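Local coordinates for protein Niban 2 (Homo sapiens, PDB 7CTP) that may help to suppress apoptosis and may promote melanoma cell invasion, here as the part that carries its PH domain, at residues A[30-35]-A[287-292]; A[430-435]-A[488-493]; A[93-98]-A[187-192]. One frame throughout, in Å; residues are numbered along the deposited sequence.

Interaction 1 of 3, residues A[30-35]-A[287-292]; sequences FYEDQY and EEVLSK
Glu-32 and Lys-292 meet at their charged ends across two nearly parallel helices, Lys-292 NZ giving a hydrogen bond of 2.8 Å to Glu-32 OE2. The ammonium approaches that oxygen on its syn side but 30° out of the carboxylate plane, and the two side chains cross at about a right angle. Lys-292 leaves its backbone on a course that does not face helix 10-48, and a bend at chi3 (81°) swings its amine round to the acid. Glu-32 has its CG beside the backbone N and runs extended beyond it, and its CG passes aslant Val-289, 3.7 Å from Val-289 CG1. The same methyl lies at the edge of the Tyr-31 ring, near its plane, 3.9 Å from Tyr-31 CD2. A beta-branched valine suits this buried place, setting a short, stiff side chain between the helices. Further along, the Tyr-31 hydroxyl oxygen rests 3.5 Å from Leu-290 CD1, while Phe-286 meets the tyrosine ring edge-to-face. Next to this pair, Tyr-35 OH is hydrogen-bonded to Gln-297, one further tie to helix 260-337. The axes of the two segments pass 11.0 Å apart at 24°; an apolar seam bordered by a salt bridge, here on the side where Lys-292 is exposed, is typical of long helices packed side by side in a helical bundle.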
loop_
_atom_site.group_PDB
_atom_site.type_symbol
_atom_site.label_atom_id
_atom_site.label_comp_id
_atom_site.label_asym_id
_atom_site.label_seq_id
_atom_site.Cartn_x
_atom_site.Cartn_y
_atom_site.Cartn_z
ATOM N N PHE A 30 16.251 -11.593 8.862
ATOM C CA PHE A 30 15.831 -11.594 7.458
ATOM C C PHE A 30 16.115 -10.251 6.794
ATOM O O PHE A 30 16.539 -10.197 5.630
ATOM C CB PHE A 30 14.337 -11.919 7.339
ATOM C CG PHE A 30 14.008 -13.376 7.520
ATOM C CD1 PHE A 30 14.240 -14.286 6.499
ATOM C CD2 PHE A 30 13.434 -13.828 8.699
ATOM C CE1 PHE A 30 13.922 -15.634 6.666
ATOM C CE2 PHE A 30 13.114 -15.177 8.869
ATOM C CZ PHE A 30 13.362 -16.074 7.851
ATOM N N TYR A 31 15.876 -9.152 7.514
ATOM C CA TYR A 31 16.052 -7.824 6.936
ATOM C C TYR A 31 17.524 -7.543 6.621
ATOM O O TYR A 31 17.856 -7.093 5.515
ATOM C CB TYR A 31 15.484 -6.769 7.889
ATOM C CG TYR A 31 15.668 -5.364 7.405
ATOM C CD1 TYR A 31 14.884 -4.860 6.383
ATOM C CD2 TYR A 31 16.649 -4.544 7.950
ATOM C CE1 TYR A 31 15.053 -3.573 5.922
ATOM C CE2 TYR A 31 16.829 -3.263 7.493
ATOM C CZ TYR A 31 16.034 -2.782 6.485
ATOM O OH TYR A 31 16.202 -1.507 6.026
ATOM N N GLU A 32 18.420 -7.799 7.579
ATOM C CA GLU A 32 19.840 -7.571 7.326
ATOM C C GLU A 32 20.345 -8.453 6.191
ATOM O O GLU A 32 21.159 -8.007 5.372
ATOM C CB GLU A 32 20.661 -7.799 8.599
ATOM C CG GLU A 32 20.450 -6.713 9.658
ATOM C CD GLU A 32 21.472 -6.769 10.792
ATOM O OE1 GLU A 32 22.693 -6.761 10.505
ATOM O OE2 GLU A 32 21.046 -6.793 11.967
ATOM N N ASP A 33 19.852 -9.690 6.105
ATOM C CA ASP A 33 20.220 -10.551 4.982
ATOM C C ASP A 33 19.719 -9.974 3.663
ATOM O O ASP A 33 20.453 -9.954 2.666
ATOM C CB ASP A 33 19.672 -11.963 5.189
ATOM C CG ASP A 33 20.510 -12.795 6.141
ATOM O OD1 ASP A 33 21.631 -12.368 6.496
ATOM O OD2 ASP A 33 20.039 -13.880 6.544
ATOM N N GLN A 34 18.474 -9.481 3.643
ATOM C CA GLN A 34 17.899 -8.956 2.405
ATOM C C GLN A 34 18.567 -7.659 1.967
ATOM O O GLN A 34 18.585 -7.358 0.774
ATOM C CB GLN A 34 16.394 -8.703 2.561
ATOM C CG GLN A 34 15.496 -9.941 2.496
ATOM C CD GLN A 34 15.738 -10.810 1.263
ATOM O OE1 GLN A 34 15.673 -10.334 0.131
ATOM N NE2 GLN A 34 16.028 -12.090 1.490
ATOM N N TYR A 35 19.089 -6.870 2.910
ATOM C CA TYR A 35 19.487 -5.505 2.583
ATOM C C TYR A 35 20.553 -5.483 1.494
ATOM O O TYR A 35 20.441 -4.735 0.513
ATOM C CB TYR A 35 19.990 -4.777 3.825
ATOM C CG TYR A 35 20.021 -3.278 3.622
ATOM C CD1 TYR A 35 18.893 -2.504 3.852
ATOM C CD2 TYR A 35 21.166 -2.647 3.148
ATOM C CE1 TYR A 35 18.911 -1.132 3.651
ATOM C CE2 TYR A 35 21.191 -1.286 2.934
ATOM C CZ TYR A 35 20.066 -0.533 3.195
ATOM O OH TYR A 35 20.096 0.827 2.986
ATOM N N GLU A 287 14.570 0.996 13.846
ATOM C CA GLU A 287 15.379 2.176 13.553
ATOM C C GLU A 287 16.833 1.956 13.954
ATOM O O GLU A 287 17.748 2.493 13.306
ATOM C CB GLU A 287 14.779 3.409 14.229
ATOM C CG GLU A 287 13.569 3.964 13.447
ATOM C CD GLU A 287 12.795 5.072 14.158
ATOM O OE1 GLU A 287 11.771 5.510 13.583
ATOM O OE2 GLU A 287 13.191 5.498 15.265
ATOM N N GLU A 288 17.070 1.138 14.984
ATOM C CA GLU A 288 18.435 0.779 15.356
ATOM C C GLU A 288 19.130 0.037 14.221
ATOM O O GLU A 288 20.265 0.364 13.851
ATOM C CB GLU A 288 18.428 -0.066 16.630
ATOM C CG GLU A 288 19.815 -0.496 17.098
ATOM C CD GLU A 288 19.753 -1.389 18.325
ATOM O OE1 GLU A 288 18.663 -1.931 18.618
ATOM O OE2 GLU A 288 20.795 -1.546 19.000
ATOM N N VAL A 289 18.451 -0.952 13.638
ATOM C CA VAL A 289 19.069 -1.756 12.587
ATOM C C VAL A 289 19.208 -0.947 11.302
ATOM O O VAL A 289 20.218 -1.061 10.586
ATOM C CB VAL A 289 18.268 -3.056 12.375
ATOM C CG1 VAL A 289 18.753 -3.800 11.111
ATOM C CG2 VAL A 289 18.419 -3.965 13.587
ATOM N N LEU A 290 18.212 -0.104 10.993
ATOM C CA LEU A 290 18.284 0.728 9.790
ATOM C C LEU A 290 19.500 1.636 9.841
ATOM O O LEU A 290 20.234 1.760 8.857
ATOM C CB LEU A 290 16.999 1.545 9.626
ATOM C CG LEU A 290 16.910 2.482 8.419
ATOM C CD1 LEU A 290 17.087 1.699 7.122
ATOM C CD2 LEU A 290 15.585 3.246 8.428
ATOM N N SER A 291 19.756 2.236 11.004
ATOM C CA SER A 291 20.957 3.045 11.186
ATOM C C SER A 291 22.219 2.209 11.009
ATOM O O SER A 291 23.203 2.670 10.411
ATOM C CB SER A 291 20.937 3.700 12.565
ATOM O OG SER A 291 22.126 4.441 12.791
ATOM N N LYS A 292 22.208 0.971 11.505
ATOM C CA LYS A 292 23.386 0.121 11.390
ATOM C C LYS A 292 23.662 -0.251 9.940
ATOM O O LYS A 292 24.824 -0.246 9.506
ATOM C CB LYS A 292 23.226 -1.130 12.251
ATOM C CG LYS A 292 24.334 -2.166 12.058
ATOM C CD LYS A 292 24.174 -3.319 13.041
ATOM C CE LYS A 292 23.133 -4.314 12.555
ATOM N NZ LYS A 292 22.914 -5.445 13.507
#

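Interaction 2 of 3, residues A[430-435]-A[488-493]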
loop_
_atom_site.group_PDB
_atom_site.type_symbol
_atom_site.label_atom_id
_atom_site.label_comp_id
_atom_site.label_asym_id
_atom_site.label_seq_id
_atom_site.Cartn_x
_atom_site.Cartn_y
_atom_site.Cartn_z
ATOM N N GLN A 430 -5.985 -1.148 -4.069
ATOM C CA GLN A 430 -5.243 -0.042 -3.473
ATOM C C GLN A 430 -4.097 0.391 -4.379
ATOM O O GLN A 430 -3.913 1.587 -4.640
ATOM C CB GLN A 430 -4.743 -0.453 -2.086
ATOM C CG GLN A 430 -3.482 0.256 -1.575
ATOM C CD GLN A 430 -3.785 1.520 -0.773
ATOM O OE1 GLN A 430 -4.814 1.617 -0.087
ATOM N NE2 GLN A 430 -2.869 2.479 -0.828
ATOM N N ARG A 431 -3.332 -0.575 -4.897
ATOM C CA ARG A 431 -2.194 -0.231 -5.744
ATOM C C ARG A 431 -2.653 0.403 -7.050
ATOM O O ARG A 431 -2.069 1.395 -7.495
ATOM C CB ARG A 431 -1.334 -1.464 -6.016
ATOM C CG ARG A 431 -0.763 -2.088 -4.756
ATOM C CD ARG A 431 0.678 -2.532 -4.923
ATOM N NE ARG A 431 1.189 -3.149 -3.700
ATOM C CZ ARG A 431 1.671 -4.388 -3.636
ATOM N NH1 ARG A 431 2.118 -4.868 -2.478
ATOM N NH2 ARG A 431 1.709 -5.141 -4.732
ATOM N N ALA A 432 -3.711 -0.135 -7.662
ATOM C CA ALA A 432 -4.217 0.460 -8.903
ATOM C C ALA A 432 -4.653 1.907 -8.690
ATOM O O ALA A 432 -4.403 2.772 -9.542
ATOM C CB ALA A 432 -5.374 -0.373 -9.459
ATOM N N GLN A 433 -5.309 2.191 -7.563
ATOM C CA GLN A 433 -5.793 3.545 -7.309
ATOM C C GLN A 433 -4.636 4.507 -7.070
ATOM O O GLN A 433 -4.674 5.660 -7.521
ATOM C CB GLN A 433 -6.761 3.539 -6.128
ATOM C CG GLN A 433 -8.031 2.760 -6.444
ATOM C CD GLN A 433 -8.979 2.631 -5.269
ATOM O OE1 GLN A 433 -8.576 2.716 -4.108
ATOM N NE2 GLN A 433 -10.258 2.408 -5.573
ATOM N N ILE A 434 -3.584 4.049 -6.389
ATOM C CA ILE A 434 -2.420 4.912 -6.190
ATOM C C ILE A 434 -1.775 5.253 -7.531
ATOM O O ILE A 434 -1.386 6.405 -7.772
ATOM C CB ILE A 434 -1.417 4.254 -5.219
ATOM C CG1 ILE A 434 -1.886 4.424 -3.767
ATOM C CG2 ILE A 434 -0.018 4.854 -5.380
ATOM C CD1 ILE A 434 -1.954 5.862 -3.285
ATOM N N HIS A 435 -1.669 4.267 -8.431
ATOM C CA HIS A 435 -1.149 4.550 -9.766
ATOM C C HIS A 435 -2.017 5.577 -10.484
ATOM O O HIS A 435 -1.499 6.448 -11.192
ATOM C CB HIS A 435 -1.061 3.279 -10.612
ATOM C CG HIS A 435 0.025 2.329 -10.205
ATOM N ND1 HIS A 435 1.351 2.698 -10.125
ATOM C CD2 HIS A 435 -0.019 1.011 -9.895
ATOM C CE1 HIS A 435 2.074 1.651 -9.758
ATOM N NE2 HIS A 435 1.267 0.615 -9.613
ATOM N N LYS A 488 0.974 -2.213 -17.993
ATOM C CA LYS A 488 1.645 -3.478 -18.290
ATOM C C LYS A 488 2.513 -3.928 -17.123
ATOM O O LYS A 488 2.538 -5.115 -16.776
ATOM C CB LYS A 488 2.496 -3.386 -19.552
ATOM C CG LYS A 488 3.073 -4.776 -19.914
ATOM C CD LYS A 488 4.470 -4.728 -20.531
ATOM C CE LYS A 488 5.234 -6.038 -20.303
ATOM N NZ LYS A 488 4.722 -7.180 -21.126
ATOM N N ARG A 489 3.254 -2.989 -16.529
ATOM C CA ARG A 489 4.081 -3.302 -15.366
ATOM C C ARG A 489 3.223 -3.766 -14.198
ATOM O O ARG A 489 3.583 -4.708 -13.477
ATOM C CB ARG A 489 4.907 -2.079 -14.972
ATOM C CG ARG A 489 5.944 -2.310 -13.867
ATOM C CD ARG A 489 6.559 -0.973 -13.438
ATOM N NE ARG A 489 6.634 -0.027 -14.554
ATOM C CZ ARG A 489 6.405 1.284 -14.459
ATOM N NH1 ARG A 489 6.080 1.832 -13.292
ATOM N NH2 ARG A 489 6.503 2.050 -15.540
ATOM N N PHE A 490 2.073 -3.118 -14.010
ATOM C CA PHE A 490 1.180 -3.458 -12.911
ATOM C C PHE A 490 0.599 -4.854 -13.092
ATOM O O PHE A 490 0.549 -5.647 -12.144
ATOM C CB PHE A 490 0.077 -2.405 -12.818
ATOM C CG PHE A 490 -1.019 -2.734 -11.842
ATOM C CD1 PHE A 490 -0.772 -2.770 -10.476
ATOM C CD2 PHE A 490 -2.301 -2.993 -12.293
ATOM C CE1 PHE A 490 -1.798 -3.066 -9.583
ATOM C CE2 PHE A 490 -3.323 -3.286 -11.406
ATOM C CZ PHE A 490 -3.066 -3.324 -10.048
ATOM N N PHE A 491 0.169 -5.181 -14.315
ATOM C CA PHE A 491 -0.397 -6.503 -14.571
ATOM C C PHE A 491 0.655 -7.592 -14.406
ATOM O O PHE A 491 0.364 -8.667 -13.870
ATOM C CB PHE A 491 -0.998 -6.571 -15.977
ATOM C CG PHE A 491 -2.104 -5.586 -16.221
ATOM C CD1 PHE A 491 -2.952 -5.184 -15.204
ATOM C CD2 PHE A 491 -2.290 -5.057 -17.488
ATOM C CE1 PHE A 491 -3.969 -4.270 -15.451
ATOM C CE2 PHE A 491 -3.295 -4.154 -17.738
ATOM C CZ PHE A 491 -4.139 -3.757 -16.727
ATOM N N ARG A 492 1.875 -7.336 -14.891
ATOM C CA ARG A 492 2.968 -8.290 -14.744
ATOM C C ARG A 492 3.289 -8.518 -13.274
ATOM O O ARG A 492 3.403 -9.663 -12.822
ATOM C CB ARG A 492 4.193 -7.775 -15.509
ATOM C CG ARG A 492 5.542 -8.412 -15.156
ATOM C CD ARG A 492 6.666 -7.408 -15.439
ATOM N NE ARG A 492 8.005 -7.977 -15.316
ATOM C CZ ARG A 492 8.682 -8.083 -14.175
ATOM N NH1 ARG A 492 9.900 -8.612 -14.170
ATOM N NH2 ARG A 492 8.143 -7.663 -13.038
ATOM N N GLU A 493 3.422 -7.426 -12.516
ATOM C CA GLU A 493 3.690 -7.512 -11.084
ATOM C C GLU A 493 2.605 -8.303 -10.365
ATOM O O GLU A 493 2.906 -9.184 -9.553
ATOM C CB GLU A 493 3.819 -6.109 -10.487
ATOM C CG GLU A 493 3.859 -6.107 -8.960
ATOM C CD GLU A 493 3.857 -4.720 -8.329
ATOM O OE1 GLU A 493 4.922 -4.318 -7.802
ATOM O OE2 GLU A 493 2.795 -4.052 -8.326
#
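The Phe-490 ring is approached obliquely by three side chains of segment 430-435, and one of them, His-435, turns the edge of its imidazole to it. The setting is an antiparallel helix pair, helix 422-455 against helix 464-511, with segment axes 11.5 Å apart at 166°. His-435 CD2 lies 3.9 Å from Phe-490 CD1, the ring planes standing 71° apart. Phe-490 has CG anti to its own N, which carries the ring across to the neighbouring helix, where Arg-431 CB sits 3.9 Å from Phe-490 CE1. Ala-432 is small enough to let the ring come close to the backbone, and its CB touches Phe-490 CZ at 3.8 Å. Thr-353 and Phe-357 of helix 342-378 touch Phe-490 and His-435 respectively, making this a buried junction of three helices. Replacing Phe-490 with an alanine would probably open a gap beside Ala-432 and leave the His-435 imidazole freer to turn. Beside this mostly aromatic and aliphatic centre the helices offer opposite charges, although Arg-431 finds its stronger polar partner in Gln-497, whose OE1 accepts a hydrogen bond from Arg-431 NH2. Glu-493 stretches out beyond its CG toward the same nitrogen, its carboxylate plane 56° from that of the guanidinium, and the resulting salt bridge is a long one, Arg-431 NH2 to Glu-493 OE2 at 3.9 Å.

Interaction 3 of 3, residues A[93-98]-A[187-192]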
loop_
_atom_site.group_PDB
_atom_site.type_symbol
_atom_site.label_atom_id
_atom_site.label_comp_id
_atom_site.label_asym_id
_atom_site.label_seq_id
_atom_site.Cartn_x
_atom_site.Cartn_y
_atom_site.Cartn_z
ATOM N N HIS A 93 -2.833 18.490 5.042
ATOM C CA HIS A 93 -2.176 18.158 3.780
ATOM C C HIS A 93 -1.665 16.722 3.737
ATOM O O HIS A 93 -1.529 16.145 2.652
ATOM C CB HIS A 93 -0.995 19.107 3.550
ATOM C CG HIS A 93 0.091 18.956 4.575
ATOM N ND1 HIS A 93 1.242 18.226 4.349
ATOM C CD2 HIS A 93 0.179 19.410 5.849
ATOM C CE1 HIS A 93 1.998 18.251 5.434
ATOM N NE2 HIS A 93 1.377 18.966 6.357
ATOM N N ASN A 94 -1.334 16.141 4.891
ATOM C CA ASN A 94 -0.741 14.811 4.928
ATOM C C ASN A 94 -1.749 13.715 5.254
ATOM O O ASN A 94 -1.342 12.591 5.560
ATOM C CB ASN A 94 0.420 14.769 5.927
ATOM C CG ASN A 94 -0.005 15.090 7.347
ATOM O OD1 ASN A 94 -1.196 15.199 7.654
ATOM N ND2 ASN A 94 0.977 15.243 8.229
ATOM N N TYR A 95 -3.045 14.025 5.216
ATOM C CA TYR A 95 -4.120 13.029 5.279
ATOM C C TYR A 95 -4.224 12.350 6.641
ATOM O O TYR A 95 -4.777 11.248 6.755
ATOM C CB TYR A 95 -3.976 11.983 4.168
ATOM C CG TYR A 95 -4.483 12.474 2.834
ATOM C CD1 TYR A 95 -5.848 12.574 2.583
ATOM C CD2 TYR A 95 -3.597 12.847 1.826
ATOM C CE1 TYR A 95 -6.322 13.024 1.356
ATOM C CE2 TYR A 95 -4.062 13.296 0.601
ATOM C CZ TYR A 95 -5.421 13.384 0.373
ATOM O OH TYR A 95 -5.881 13.833 -0.849
ATOM N N GLY A 96 -3.714 12.986 7.691
ATOM C CA GLY A 96 -4.134 12.614 9.023
ATOM C C GLY A 96 -5.574 13.023 9.261
ATOM O O GLY A 96 -6.146 13.830 8.530
ATOM N N LEU A 97 -6.196 12.422 10.265
ATOM C CA LEU A 97 -7.534 12.823 10.682
ATOM C C LEU A 97 -7.395 13.457 12.060
ATOM O O LEU A 97 -7.036 12.777 13.027
ATOM C CB LEU A 97 -8.490 11.629 10.690
ATOM C CG LEU A 97 -9.894 11.886 11.229
ATOM C CD1 LEU A 97 -10.593 12.984 10.425
ATOM C CD2 LEU A 97 -10.704 10.606 11.221
ATOM N N VAL A 98 -7.666 14.759 12.149
ATOM C CA VAL A 98 -7.398 15.549 13.348
ATOM C C VAL A 98 -8.719 16.031 13.929
ATOM O O VAL A 98 -9.502 16.693 13.240
ATOM C CB VAL A 98 -6.471 16.731 13.036
ATOM C CG1 VAL A 98 -6.074 17.417 14.306
ATOM C CG2 VAL A 98 -5.246 16.243 12.286
ATOM N N GLN A 187 -11.779 7.554 2.863
ATOM C CA GLN A 187 -11.202 6.578 1.940
ATOM C C GLN A 187 -9.884 7.083 1.376
ATOM O O GLN A 187 -8.927 6.310 1.238
ATOM C CB GLN A 187 -12.157 6.275 0.781
ATOM C CG GLN A 187 -13.264 5.282 1.064
ATOM C CD GLN A 187 -14.244 5.163 -0.097
ATOM O OE1 GLN A 187 -14.162 5.900 -1.083
ATOM N NE2 GLN A 187 -15.178 4.236 0.022
ATOM N N ASP A 188 -9.826 8.372 1.021
ATOM C CA ASP A 188 -8.574 8.970 0.547
ATOM C C ASP A 188 -7.501 8.944 1.629
ATOM O O ASP A 188 -6.327 8.683 1.340
ATOM C CB ASP A 188 -8.792 10.420 0.097
ATOM C CG ASP A 188 -9.606 10.547 -1.184
ATOM O OD1 ASP A 188 -10.001 9.511 -1.769
ATOM O OD2 ASP A 188 -9.849 11.711 -1.606
ATOM N N CYS A 189 -7.884 9.247 2.876
ATOM C CA CYS A 189 -6.952 9.186 4.004
ATOM C C CYS A 189 -6.346 7.795 4.139
ATOM O O CYS A 189 -5.127 7.643 4.299
ATOM C CB CYS A 189 -7.670 9.552 5.304
ATOM S SG CYS A 189 -8.075 11.316 5.497
ATOM N N ILE A 190 -7.197 6.765 4.123
ATOM C CA ILE A 190 -6.722 5.390 4.288
ATOM C C ILE A 190 -5.782 5.014 3.153
ATOM O O ILE A 190 -4.710 4.433 3.372
ATOM C CB ILE A 190 -7.913 4.419 4.367
ATOM C CG1 ILE A 190 -8.709 4.653 5.653
ATOM C CG2 ILE A 190 -7.419 2.985 4.245
ATOM C CD1 ILE A 190 -10.086 3.979 5.638
ATOM N N ARG A 191 -6.178 5.326 1.915
ATOM C CA ARG A 191 -5.344 4.982 0.767
ATOM C C ARG A 191 -3.993 5.669 0.856
ATOM O O ARG A 191 -2.952 5.056 0.573
ATOM C CB ARG A 191 -6.065 5.374 -0.526
ATOM C CG ARG A 191 -5.357 4.992 -1.820
ATOM C CD ARG A 191 -6.084 5.620 -3.029
ATOM N NE ARG A 191 -7.487 5.205 -3.105
ATOM C CZ ARG A 191 -8.518 5.999 -2.840
ATOM N NH1 ARG A 191 -9.754 5.519 -2.924
ATOM N NH2 ARG A 191 -8.319 7.261 -2.474
ATOM N N HIS A 192 -3.993 6.939 1.273
ATOM C CA HIS A 192 -2.752 7.700 1.379
ATOM C C HIS A 192 -1.849 7.126 2.468
ATOM O O HIS A 192 -0.650 6.907 2.244
ATOM C CB HIS A 192 -3.073 9.175 1.642
ATOM C CG HIS A 192 -1.867 10.065 1.655
ATOM N ND1 HIS A 192 -1.362 10.648 0.515
ATOM C CD2 HIS A 192 -1.058 10.453 2.670
ATOM C CE1 HIS A 192 -0.291 11.361 0.825
ATOM N NE2 HIS A 192 -0.088 11.264 2.127
HETATM O O HOH W 1 -8.496 14.021 -1.283
#
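Water 1 joins Tyr-95 to Asp-188, accepting a hydrogen bond of 2.7 Å from Tyr-95 OH and donating one of 2.7 Å to Asp-188 OD2. The water lies in the plane of the phenol ring, at its edge. Asp-188 has work for its other oxygen too: Asp-188 OD1 receives a salt-bridging hydrogen bond of 2.9 Å from Arg-191 NH2, nearly one turn further along the helix, and another hydrogen bond from Gln-402. The arginine nitrogen comes from above the carboxylate plane, 39° out of it, while the oxygen lies in the guanidinium plane. An aspartate fits here because its two oxygens can serve the water and the basic group at once.

Tyr-95 is the main contact of the turn with the helix. Its CG stands beside the backbone N (chi1 -80°), directing the ring onto helix 176-194. Tyr-95 CD2 sits over one face of the His-192 imidazole, 3.3 Å from His-192 CG, with the ring planes 37° apart. From the helix side, His-192 brings its imidazole across the tyrosine ring; its ND1 is hydrogen-bonded to Arg-437. At the tyrosine's edge, in plane, is the sulfur of Cys-189, 3.9 Å from Tyr-95 CD1, a sulfur-aromatic contact. Tyr-95 itself takes a left-handed backbone conformation, as is common in tight turns, on the way into strand 97-100. In the next position Gly-96 N makes a weak hydrogen bond to Asn-94 OD1. This is the PH-domain arrangement, in which the C-terminal helix caps one end of the strongly bent antiparallel sheet, here meeting the turn between strands 84-91 and 97-100.

How the interactions relate
Interactions 2 and 3 touch: Arg-191, on the helix of interaction 3, hydrogen-bonds through NE to Gln-433 and through its carbonyl oxygen to Gln-430 on 430-435, so the PH domain is tied directly to the helical part of the chain. Interaction 1 stands apart, its nearest atoms about 15 Å from either of the others. An aromatic ring is central to both interaction 2, which is buried, and interaction 3, which like interaction 1 is partly buried. Interactions 1 and 2 each join two helices, nearly parallel in the first and antiparallel in the second, whereas interaction 3 sets a turn on a helix. A short salt bridge crosses interaction 1, a long one interaction 2, and a water interaction 3.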